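Local coordinates for protein VlsE1 (Borreliella burgdorferi, PDB 1L8W) that probably helps the Lyme disease spirochaete evade host immunity, as an antigenically variable lipoprotein of the outer membrane, at residues 123-133 / 155-166; 65-76 / 313-324. All coordinates share one frame; numbering follows the deposited sequence.

Contact 1 of 2, residues 123-133 / 155-166; sequences KAVKTAEGASS and SVKGIAKGIKEI
Close antiparallel helix packing in the helical core of this Borrelia lipoprotein brings Ala124, Ala128 and Ala131 of the segment 123-133 against Gly158 and Gly162 of helix 153-170. The axes of the two segments approach to 7.4 Å at 165°, a tight pairing made possible by small residues on both sides. At Gly162 the backbones almost meet: with no side chain in between, Gly162 CA comes 3.9 Å from Ala128 N. Ala131 CB presses on the backbone of the opposite helix between Gly158 and Ile159, 3.3 Å from Ile159 N, with Ile159 CG1 alongside it. Farther along, Ala124 CB settles on the backbone between Glu165 and Ile166, 3.6 Å from Ile166 CG1. That branch lies anti to the carbonyl carbon (chi1 -74°) and carries CD1 on to Val125 CG1, the two side chains crossing at about a right angle.

Two polar contacts flank this apolar seam. On its more open side Thr127 OG1 sits 2.9 Å from Glu165 OE1 and 3.0 Å from Lys123 O, and its single proton may serve either acceptor. Near the buried Ser155 end the Ser155 hydroxyl, also an acceptor for Lys283 N, donates to the carbonyl of Ala131: Ser155 OG lies 2.7 Å from Ala131 O, nearly in line with the C=O bond at 174°.

Contact 2 of 2, residues 65-76 / 313-324; sequences YFTTVAAKLEKT and LGAITGLIGDAV
Tyr65 reaches from helix 59-80 to Leu313 and Thr317 of helix 294-333, and its hydroxyl makes the polar part of the contact. Tyr65 OH and Thr317 OG1 form a hydrogen bond of 2.6 Å in which either may be the donor, with Thr317 OG1 at the edge of the phenol ring and in its plane. Leu313 O also lies near, 3.1 Å from Tyr65 OH. The phenol spans the gap because CG stands anti to the backbone N (chi1 167°), which sends the ring out from its own helix.

Aromatic-aliphatic packing accompanies this bond. The ring is sandwiched between Val69 CG2 on one face and Leu313 on the other, both set toward the rim; Leu313 CD2 comes within 3.8 Å of Tyr65 CE2 as the two side chains slide past each other in opposite directions. Leu313 CD2 also meets Phe66 CZ at 4.1 Å, and the edge of the Phe66 ring faces Ile316 CD1.

Purely aliphatic contacts continue along the helices. Val69 CG1 and Ile320 CD1 meet tip to tip at 4.1 Å, whereas Leu73 crosses Ile320 at about a right angle, its CD2 4.1 Å from Ile320 CG2 and 4.2 Å from Val324 CG2.

The axes of the two segments run nearly parallel, at 9°, but stay 12.2 Å apart, so side chains, Tyr65 above all in reach, span the gap. Such spacing suits parallel helices of a helical bundle that face each other with other helices, 106-131 and 153-170, packed against their buried side chains.

Contact 1 and contact 2 lie about 13 Å apart, centre to centre, and together use four helices: 59-80, 106-131, 153-170 and 294-333. Along the chain contact 1 is nested within the 236 residues that separate the segments of contact 2, which brings the N-terminal part of the modelled chain beside its C-terminal helix; helices 59-80 and 106-131 follow each other directly. The two contacts touch. Phe66 packs on Ala128 and Ser132, while Lys126 forms a salt bridge to Glu74 and Glu129 probably a hydrogen bond to Thr67. Close antiparallel pairing and wider parallel bridging thus belong to one helical bundle, more buried at contact 1 than at contact 2, joining sequence-distant parts of this surface antigen.

Contact 1 of 2, residues 123-133 / 155-166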
loop_
_atom_site.group_PDB
_atom_site.type_symbol
_atom_site.label_atom_id
_atom_site.label_comp_id
_atom_site.label_asym_id
_atom_site.label_seq_id
_atom_site.Cartn_x
_atom_site.Cartn_y
_atom_site.Cartn_z
ATOM N N LYS A 123 -14.112 -1.861 10.966
ATOM C CA LYS A 123 -14.676 -0.842 10.087
ATOM C C LYS A 123 -13.592 -0.257 9.187
ATOM O O LYS A 123 -13.835 0.033 8.014
ATOM C CB LYS A 123 -15.316 0.278 10.907
ATOM C CG LYS A 123 -16.777 0.032 11.308
ATOM C CD LYS A 123 -16.959 -1.186 12.223
ATOM C CE LYS A 123 -18.442 -1.467 12.483
ATOM N NZ LYS A 123 -18.665 -2.598 13.438
ATOM N N ALA A 124 -12.393 -0.091 9.741
ATOM C CA ALA A 124 -11.273 0.457 8.989
ATOM C C ALA A 124 -10.786 -0.504 7.902
ATOM O O ALA A 124 -10.551 -0.086 6.764
ATOM C CB ALA A 124 -10.121 0.810 9.939
ATOM N N VAL A 125 -10.638 -1.788 8.236
ATOM C CA VAL A 125 -10.173 -2.740 7.232
ATOM C C VAL A 125 -11.233 -2.933 6.157
ATOM O O VAL A 125 -10.899 -3.139 4.992
ATOM C CB VAL A 125 -9.797 -4.137 7.838
ATOM C CG1 VAL A 125 -8.885 -3.959 9.062
ATOM C CG2 VAL A 125 -11.043 -4.933 8.170
ATOM N N LYS A 126 -12.507 -2.853 6.535
ATOM C CA LYS A 126 -13.586 -3.021 5.558
ATOM C C LYS A 126 -13.604 -1.870 4.552
ATOM O O LYS A 126 -14.025 -2.039 3.395
ATOM C CB LYS A 126 -14.938 -3.157 6.259
ATOM C CG LYS A 126 -15.119 -4.494 6.989
ATOM C CD LYS A 126 -16.530 -4.613 7.565
ATOM C CE LYS A 126 -16.748 -5.933 8.300
ATOM N NZ LYS A 126 -16.556 -7.118 7.425
ATOM N N THR A 127 -13.142 -0.701 4.986
ATOM C CA THR A 127 -13.057 0.429 4.075
ATOM C C THR A 127 -11.979 0.024 3.054
ATOM O O THR A 127 -12.189 0.119 1.845
ATOM C CB THR A 127 -12.621 1.727 4.795
ATOM O OG1 THR A 127 -13.573 2.062 5.815
ATOM C CG2 THR A 127 -12.538 2.877 3.805
ATOM N N ALA A 128 -10.839 -0.458 3.548
ATOM C CA ALA A 128 -9.758 -0.896 2.668
ATOM C C ALA A 128 -10.240 -2.053 1.786
ATOM O O ALA A 128 -10.024 -2.058 0.569
ATOM C CB ALA A 128 -8.564 -1.339 3.486
ATOM N N GLU A 129 -10.881 -3.035 2.412
ATOM C CA GLU A 129 -11.406 -4.195 1.694
ATOM C C GLU A 129 -12.308 -3.780 0.528
ATOM O O GLU A 129 -12.115 -4.220 -0.609
ATOM C CB GLU A 129 -12.194 -5.105 2.654
ATOM C CG GLU A 129 -12.922 -6.254 1.956
ATOM C CD GLU A 129 -13.942 -6.949 2.857
ATOM O OE1 GLU A 129 -14.711 -6.245 3.530
ATOM O OE2 GLU A 129 -13.987 -8.191 2.882
ATOM N N GLY A 130 -13.288 -2.928 0.801
ATOM C CA GLY A 130 -14.175 -2.499 -0.263
ATOM C C GLY A 130 -13.456 -1.746 -1.375
ATOM O O GLY A 130 -13.942 -1.673 -2.510
ATOM N N ALA A 131 -12.299 -1.178 -1.048
ATOM C CA ALA A 131 -11.512 -0.416 -2.011
ATOM C C ALA A 131 -10.563 -1.292 -2.823
ATOM O O ALA A 131 -10.019 -0.850 -3.842
ATOM C CB ALA A 131 -10.717 0.677 -1.280
ATOM N N SER A 132 -10.361 -2.529 -2.370
ATOM C CA SER A 132 -9.472 -3.463 -3.050
ATOM C C SER A 132 -10.231 -4.249 -4.135
ATOM O O SER A 132 -10.331 -5.479 -4.101
ATOM C CB SER A 132 -8.862 -4.408 -2.018
ATOM O OG SER A 132 -8.246 -3.673 -0.977
ATOM N N SER A 133 -10.728 -3.510 -5.115
ATOM C CA SER A 133 -11.520 -4.060 -6.208
ATOM C C SER A 133 -10.770 -4.505 -7.448
ATOM O O SER A 133 -11.394 -4.801 -8.460
ATOM C CB SER A 133 -12.560 -3.029 -6.628
ATOM O OG SER A 133 -11.931 -1.780 -6.843
ATOM N N SER A 155 -10.447 3.486 -5.985
ATOM C CA SER A 155 -9.743 2.352 -5.385
ATOM C C SER A 155 -8.491 2.869 -4.667
ATOM O O SER A 155 -8.202 2.468 -3.538
ATOM C CB SER A 155 -9.334 1.344 -6.466
ATOM O OG SER A 155 -8.611 0.260 -5.918
ATOM N N VAL A 156 -7.759 3.763 -5.331
ATOM C CA VAL A 156 -6.540 4.344 -4.765
ATOM C C VAL A 156 -6.820 5.072 -3.459
ATOM O O VAL A 156 -6.284 4.718 -2.412
ATOM C CB VAL A 156 -5.878 5.366 -5.736
ATOM C CG1 VAL A 156 -4.622 5.925 -5.112
ATOM C CG2 VAL A 156 -5.545 4.711 -7.064
ATOM N N LYS A 157 -7.673 6.090 -3.526
ATOM C CA LYS A 157 -8.007 6.888 -2.349
ATOM C C LYS A 157 -8.672 6.089 -1.254
ATOM O O LYS A 157 -8.439 6.346 -0.068
ATOM C CB LYS A 157 -8.904 8.068 -2.727
ATOM C CG LYS A 157 -8.208 9.138 -3.536
ATOM C CD LYS A 157 -9.009 10.426 -3.519
ATOM C CE LYS A 157 -10.381 10.234 -4.134
ATOM N NZ LYS A 157 -10.259 9.728 -5.530
ATOM N N GLY A 158 -9.508 5.129 -1.649
ATOM C CA GLY A 158 -10.186 4.306 -0.665
ATOM C C GLY A 158 -9.219 3.387 0.052
ATOM O O GLY A 158 -9.312 3.177 1.260
ATOM N N ILE A 159 -8.277 2.822 -0.691
ATOM C CA ILE A 159 -7.315 1.932 -0.068
ATOM C C ILE A 159 -6.479 2.739 0.920
ATOM O O ILE A 159 -6.206 2.282 2.031
ATOM C CB ILE A 159 -6.431 1.247 -1.135
ATOM C CG1 ILE A 159 -7.284 0.246 -1.927
ATOM C CG2 ILE A 159 -5.256 0.514 -0.485
ATOM C CD1 ILE A 159 -6.520 -0.482 -3.009
ATOM N N ALA A 160 -6.098 3.951 0.519
ATOM C CA ALA A 160 -5.302 4.829 1.377
ATOM C C ALA A 160 -6.078 5.228 2.640
ATOM O O ALA A 160 -5.565 5.135 3.763
ATOM C CB ALA A 160 -4.887 6.078 0.601
ATOM N N LYS A 161 -7.322 5.658 2.454
ATOM C CA LYS A 161 -8.143 6.073 3.575
ATOM C C LYS A 161 -8.357 4.911 4.523
ATOM O O LYS A 161 -8.358 5.085 5.743
ATOM C CB LYS A 161 -9.489 6.610 3.083
ATOM C CG LYS A 161 -10.428 7.014 4.201
ATOM C CD LYS A 161 -11.705 7.614 3.648
ATOM C CE LYS A 161 -12.655 8.021 4.764
ATOM N NZ LYS A 161 -13.895 8.639 4.222
ATOM N N GLY A 162 -8.541 3.719 3.962
ATOM C CA GLY A 162 -8.740 2.552 4.799
ATOM C C GLY A 162 -7.509 2.363 5.660
ATOM O O GLY A 162 -7.603 2.165 6.869
ATOM N N ILE A 163 -6.344 2.435 5.023
ATOM C CA ILE A 163 -5.075 2.285 5.722
ATOM C C ILE A 163 -4.902 3.364 6.789
ATOM O O ILE A 163 -4.437 3.079 7.887
ATOM C CB ILE A 163 -3.898 2.329 4.733
ATOM C CG1 ILE A 163 -3.945 1.089 3.841
ATOM C CG2 ILE A 163 -2.578 2.414 5.489
ATOM C CD1 ILE A 163 -2.772 0.949 2.910
ATOM N N LYS A 164 -5.281 4.600 6.475
ATOM C CA LYS A 164 -5.183 5.673 7.459
ATOM C C LYS A 164 -6.081 5.351 8.657
ATOM O O LYS A 164 -5.673 5.509 9.812
ATOM C CB LYS A 164 -5.597 7.020 6.856
ATOM C CG LYS A 164 -5.565 8.168 7.877
ATOM C CD LYS A 164 -5.668 9.537 7.217
ATOM C CE LYS A 164 -7.104 9.926 6.929
ATOM N NZ LYS A 164 -7.843 10.331 8.161
ATOM N N GLU A 165 -7.303 4.898 8.382
ATOM C CA GLU A 165 -8.246 4.546 9.445
ATOM C C GLU A 165 -7.708 3.401 10.297
ATOM O O GLU A 165 -7.851 3.397 11.523
ATOM C CB GLU A 165 -9.603 4.162 8.844
ATOM C CG GLU A 165 -10.549 5.351 8.622
ATOM C CD GLU A 165 -11.626 5.084 7.577
ATOM O OE1 GLU A 165 -12.136 3.946 7.500
ATOM O OE2 GLU A 165 -11.977 6.030 6.835
ATOM N N ILE A 166 -7.081 2.427 9.649
ATOM C CA ILE A 166 -6.532 1.294 10.375
ATOM C C ILE A 166 -5.446 1.767 11.336
ATOM O O ILE A 166 -5.465 1.447 12.521
ATOM C CB ILE A 166 -5.922 0.265 9.415
ATOM C CG1 ILE A 166 -7.037 -0.506 8.694
ATOM C CG2 ILE A 166 -5.007 -0.672 10.183
ATOM C CD1 ILE A 166 -6.530 -1.467 7.623
#

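Contact 2 of 2, residues 65-76 / 313-324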
loop_
_atom_site.group_PDB
_atom_site.type_symbol
_atom_site.label_atom_id
_atom_site.label_comp_id
_atom_site.label_asym_id
_atom_site.label_seq_id
_atom_site.Cartn_x
_atom_site.Cartn_y
_atom_site.Cartn_z
ATOM N N TYR A 65 -6.874 -10.605 1.712
ATOM C CA TYR A 65 -6.108 -10.305 2.914
ATOM C C TYR A 65 -6.960 -9.517 3.913
ATOM O O TYR A 65 -7.079 -9.910 5.075
ATOM C CB TYR A 65 -4.852 -9.497 2.570
ATOM C CG TYR A 65 -4.189 -8.882 3.787
ATOM C CD1 TYR A 65 -3.339 -9.632 4.612
ATOM C CD2 TYR A 65 -4.464 -7.564 4.150
ATOM C CE1 TYR A 65 -2.786 -9.076 5.771
ATOM C CE2 TYR A 65 -3.919 -6.998 5.305
ATOM C CZ TYR A 65 -3.086 -7.756 6.112
ATOM O OH TYR A 65 -2.583 -7.186 7.263
ATOM N N PHE A 66 -7.555 -8.414 3.467
ATOM C CA PHE A 66 -8.392 -7.612 4.358
ATOM C C PHE A 66 -9.613 -8.373 4.882
ATOM O O PHE A 66 -9.912 -8.309 6.068
ATOM C CB PHE A 66 -8.845 -6.312 3.671
ATOM C CG PHE A 66 -7.740 -5.300 3.476
ATOM C CD1 PHE A 66 -6.974 -4.864 4.555
ATOM C CD2 PHE A 66 -7.477 -4.773 2.213
ATOM C CE1 PHE A 66 -5.956 -3.906 4.374
ATOM C CE2 PHE A 66 -6.475 -3.825 2.023
ATOM C CZ PHE A 66 -5.711 -3.389 3.100
ATOM N N THR A 67 -10.313 -9.097 4.007
ATOM C CA THR A 67 -11.488 -9.860 4.427
ATOM C C THR A 67 -11.088 -10.850 5.525
ATOM O O THR A 67 -11.748 -10.948 6.566
ATOM C CB THR A 67 -12.109 -10.663 3.265
ATOM O OG1 THR A 67 -12.272 -9.815 2.121
ATOM C CG2 THR A 67 -13.509 -11.215 3.679
ATOM N N THR A 68 -9.993 -11.569 5.289
ATOM C CA THR A 68 -9.486 -12.542 6.248
ATOM C C THR A 68 -9.153 -11.853 7.581
ATOM O O THR A 68 -9.404 -12.413 8.643
ATOM C CB THR A 68 -8.216 -13.255 5.702
ATOM O OG1 THR A 68 -8.513 -13.862 4.437
ATOM C CG2 THR A 68 -7.746 -14.341 6.670
ATOM N N VAL A 69 -8.580 -10.649 7.514
ATOM C CA VAL A 69 -8.237 -9.876 8.702
ATOM C C VAL A 69 -9.530 -9.483 9.412
ATOM O O VAL A 69 -9.630 -9.549 10.637
ATOM C CB VAL A 69 -7.471 -8.561 8.339
ATOM C CG1 VAL A 69 -7.394 -7.644 9.567
ATOM C CG2 VAL A 69 -6.081 -8.881 7.833
ATOM N N ALA A 70 -10.519 -9.048 8.645
ATOM C CA ALA A 70 -11.796 -8.673 9.242
ATOM C C ALA A 70 -12.347 -9.868 10.029
ATOM O O ALA A 70 -12.759 -9.735 11.191
ATOM C CB ALA A 70 -12.787 -8.246 8.151
ATOM N N ALA A 71 -12.327 -11.035 9.396
ATOM C CA ALA A 71 -12.823 -12.268 10.012
ATOM C C ALA A 71 -12.183 -12.562 11.367
ATOM O O ALA A 71 -12.876 -12.859 12.341
ATOM C CB ALA A 71 -12.598 -13.437 9.074
ATOM N N LYS A 72 -10.856 -12.485 11.426
ATOM C CA LYS A 72 -10.134 -12.739 12.668
ATOM C C LYS A 72 -10.480 -11.697 13.726
ATOM O O LYS A 72 -10.584 -12.010 14.907
ATOM C CB LYS A 72 -8.619 -12.731 12.421
ATOM C CG LYS A 72 -8.114 -13.819 11.487
ATOM C CD LYS A 72 -6.596 -13.715 11.298
ATOM C CE LYS A 72 -6.049 -14.800 10.374
ATOM N NZ LYS A 72 -4.571 -14.683 10.162
ATOM N N LEU A 73 -10.652 -10.451 13.300
ATOM C CA LEU A 73 -10.996 -9.380 14.226
ATOM C C LEU A 73 -12.401 -9.568 14.785
ATOM O O LEU A 73 -12.645 -9.328 15.961
ATOM C CB LEU A 73 -10.890 -8.020 13.532
ATOM C CG LEU A 73 -9.476 -7.557 13.198
ATOM C CD1 LEU A 73 -9.541 -6.191 12.561
ATOM C CD2 LEU A 73 -8.633 -7.515 14.468
ATOM N N GLU A 74 -13.324 -9.998 13.935
ATOM C CA GLU A 74 -14.704 -10.226 14.358
ATOM C C GLU A 74 -14.801 -11.368 15.357
ATOM O O GLU A 74 -15.497 -11.261 16.372
ATOM C CB GLU A 74 -15.576 -10.520 13.143
ATOM C CG GLU A 74 -16.007 -9.262 12.406
ATOM C CD GLU A 74 -16.441 -9.543 10.984
ATOM O OE1 GLU A 74 -16.875 -10.681 10.709
ATOM O OE2 GLU A 74 -16.357 -8.618 10.144
ATOM N N LYS A 75 -14.093 -12.456 15.076
ATOM C CA LYS A 75 -14.106 -13.604 15.968
ATOM C C LYS A 75 -13.496 -13.252 17.322
ATOM O O LYS A 75 -14.034 -13.604 18.377
ATOM C CB LYS A 75 -13.339 -14.768 15.347
ATOM C CG LYS A 75 -13.382 -15.993 16.215
ATOM C CD LYS A 75 -13.341 -17.269 15.415
ATOM C CE LYS A 75 -13.912 -18.408 16.259
ATOM N NZ LYS A 75 -13.319 -18.441 17.631
ATOM N N THR A 76 -12.360 -12.565 17.287
ATOM C CA THR A 76 -11.702 -12.145 18.516
ATOM C C THR A 76 -12.668 -11.277 19.330
ATOM O O THR A 76 -12.729 -11.391 20.548
ATOM C CB THR A 76 -10.408 -11.347 18.209
ATOM O OG1 THR A 76 -9.359 -12.258 17.853
ATOM C CG2 THR A 76 -9.982 -10.527 19.412
ATOM N N LEU A 313 1.434 -4.504 3.775
ATOM C CA LEU A 313 0.469 -5.394 4.430
ATOM C C LEU A 313 1.062 -6.098 5.646
ATOM O O LEU A 313 0.367 -6.364 6.621
ATOM C CB LEU A 313 -0.039 -6.447 3.445
ATOM C CG LEU A 313 -0.811 -5.951 2.229
ATOM C CD1 LEU A 313 -1.347 -7.147 1.452
ATOM C CD2 LEU A 313 -1.952 -5.072 2.688
ATOM N N GLY A 314 2.344 -6.423 5.574
ATOM C CA GLY A 314 2.997 -7.060 6.700
ATOM C C GLY A 314 3.061 -6.086 7.864
ATOM O O GLY A 314 2.873 -6.475 9.013
ATOM N N ALA A 315 3.307 -4.811 7.574
ATOM C CA ALA A 315 3.376 -3.814 8.636
ATOM C C ALA A 315 1.983 -3.600 9.258
ATOM O O ALA A 315 1.853 -3.385 10.466
ATOM C CB ALA A 315 3.941 -2.489 8.085
ATOM N N ILE A 316 0.945 -3.665 8.427
ATOM C CA ILE A 316 -0.418 -3.499 8.911
ATOM C C ILE A 316 -0.698 -4.663 9.854
ATOM O O ILE A 316 -1.279 -4.485 10.927
ATOM C CB ILE A 316 -1.439 -3.496 7.741
ATOM C CG1 ILE A 316 -1.308 -2.194 6.939
ATOM C CG2 ILE A 316 -2.854 -3.643 8.275
ATOM C CD1 ILE A 316 -2.232 -2.115 5.736
ATOM N N THR A 317 -0.249 -5.846 9.459
ATOM C CA THR A 317 -0.418 -7.042 10.272
ATOM C C THR A 317 0.292 -6.873 11.620
ATOM O O THR A 317 -0.259 -7.211 12.670
ATOM C CB THR A 317 0.145 -8.272 9.537
ATOM O OG1 THR A 317 -0.644 -8.525 8.371
ATOM C CG2 THR A 317 0.127 -9.507 10.430
ATOM N N GLY A 318 1.511 -6.342 11.592
ATOM C CA GLY A 318 2.250 -6.144 12.827
ATOM C C GLY A 318 1.589 -5.102 13.714
ATOM O O GLY A 318 1.468 -5.289 14.923
ATOM N N LEU A 319 1.160 -4.001 13.102
ATOM C CA LEU A 319 0.502 -2.916 13.823
ATOM C C LEU A 319 -0.771 -3.423 14.492
ATOM O O LEU A 319 -0.965 -3.265 15.697
ATOM C CB LEU A 319 0.151 -1.793 12.854
ATOM C CG LEU A 319 -0.607 -0.621 13.482
ATOM C CD1 LEU A 319 0.347 0.145 14.400
ATOM C CD2 LEU A 319 -1.165 0.298 12.402
ATOM N N ILE A 320 -1.642 -4.039 13.703
ATOM C CA ILE A 320 -2.890 -4.572 14.233
ATOM C C ILE A 320 -2.610 -5.605 15.316
ATOM O O ILE A 320 -3.216 -5.572 16.390
ATOM C CB ILE A 320 -3.730 -5.204 13.097
ATOM C CG1 ILE A 320 -4.262 -4.095 12.187
ATOM C CG2 ILE A 320 -4.867 -6.043 13.674
ATOM C CD1 ILE A 320 -4.987 -4.590 10.966
ATOM N N GLY A 321 -1.679 -6.511 15.037
ATOM C CA GLY A 321 -1.333 -7.546 15.997
ATOM C C GLY A 321 -0.951 -6.998 17.363
ATOM O O GLY A 321 -1.309 -7.572 18.394
ATOM N N ASP A 322 -0.222 -5.885 17.376
ATOM C CA ASP A 322 0.183 -5.277 18.633
ATOM C C ASP A 322 -0.962 -4.521 19.289
ATOM O O ASP A 322 -1.141 -4.594 20.500
ATOM C CB ASP A 322 1.363 -4.327 18.421
ATOM C CG ASP A 322 2.633 -5.055 18.020
ATOM O OD1 ASP A 322 2.894 -6.161 18.545
ATOM O OD2 ASP A 322 3.380 -4.510 17.185
ATOM N N ALA A 323 -1.736 -3.789 18.496
ATOM C CA ALA A 323 -2.866 -3.032 19.035
ATOM C C ALA A 323 -3.788 -3.955 19.835
ATOM O O ALA A 323 -4.223 -3.620 20.939
ATOM C CB ALA A 323 -3.643 -2.370 17.905
ATOM N N VAL A 324 -4.070 -5.121 19.267
ATOM C CA VAL A 324 -4.940 -6.109 19.895
ATOM C C VAL A 324 -4.303 -6.729 21.131
ATOM O O VAL A 324 -4.939 -6.828 22.180
ATOM C CB VAL A 324 -5.308 -7.238 18.887
ATOM C CG1 VAL A 324 -6.046 -8.364 19.590
ATOM C CG2 VAL A 324 -6.172 -6.671 17.777
#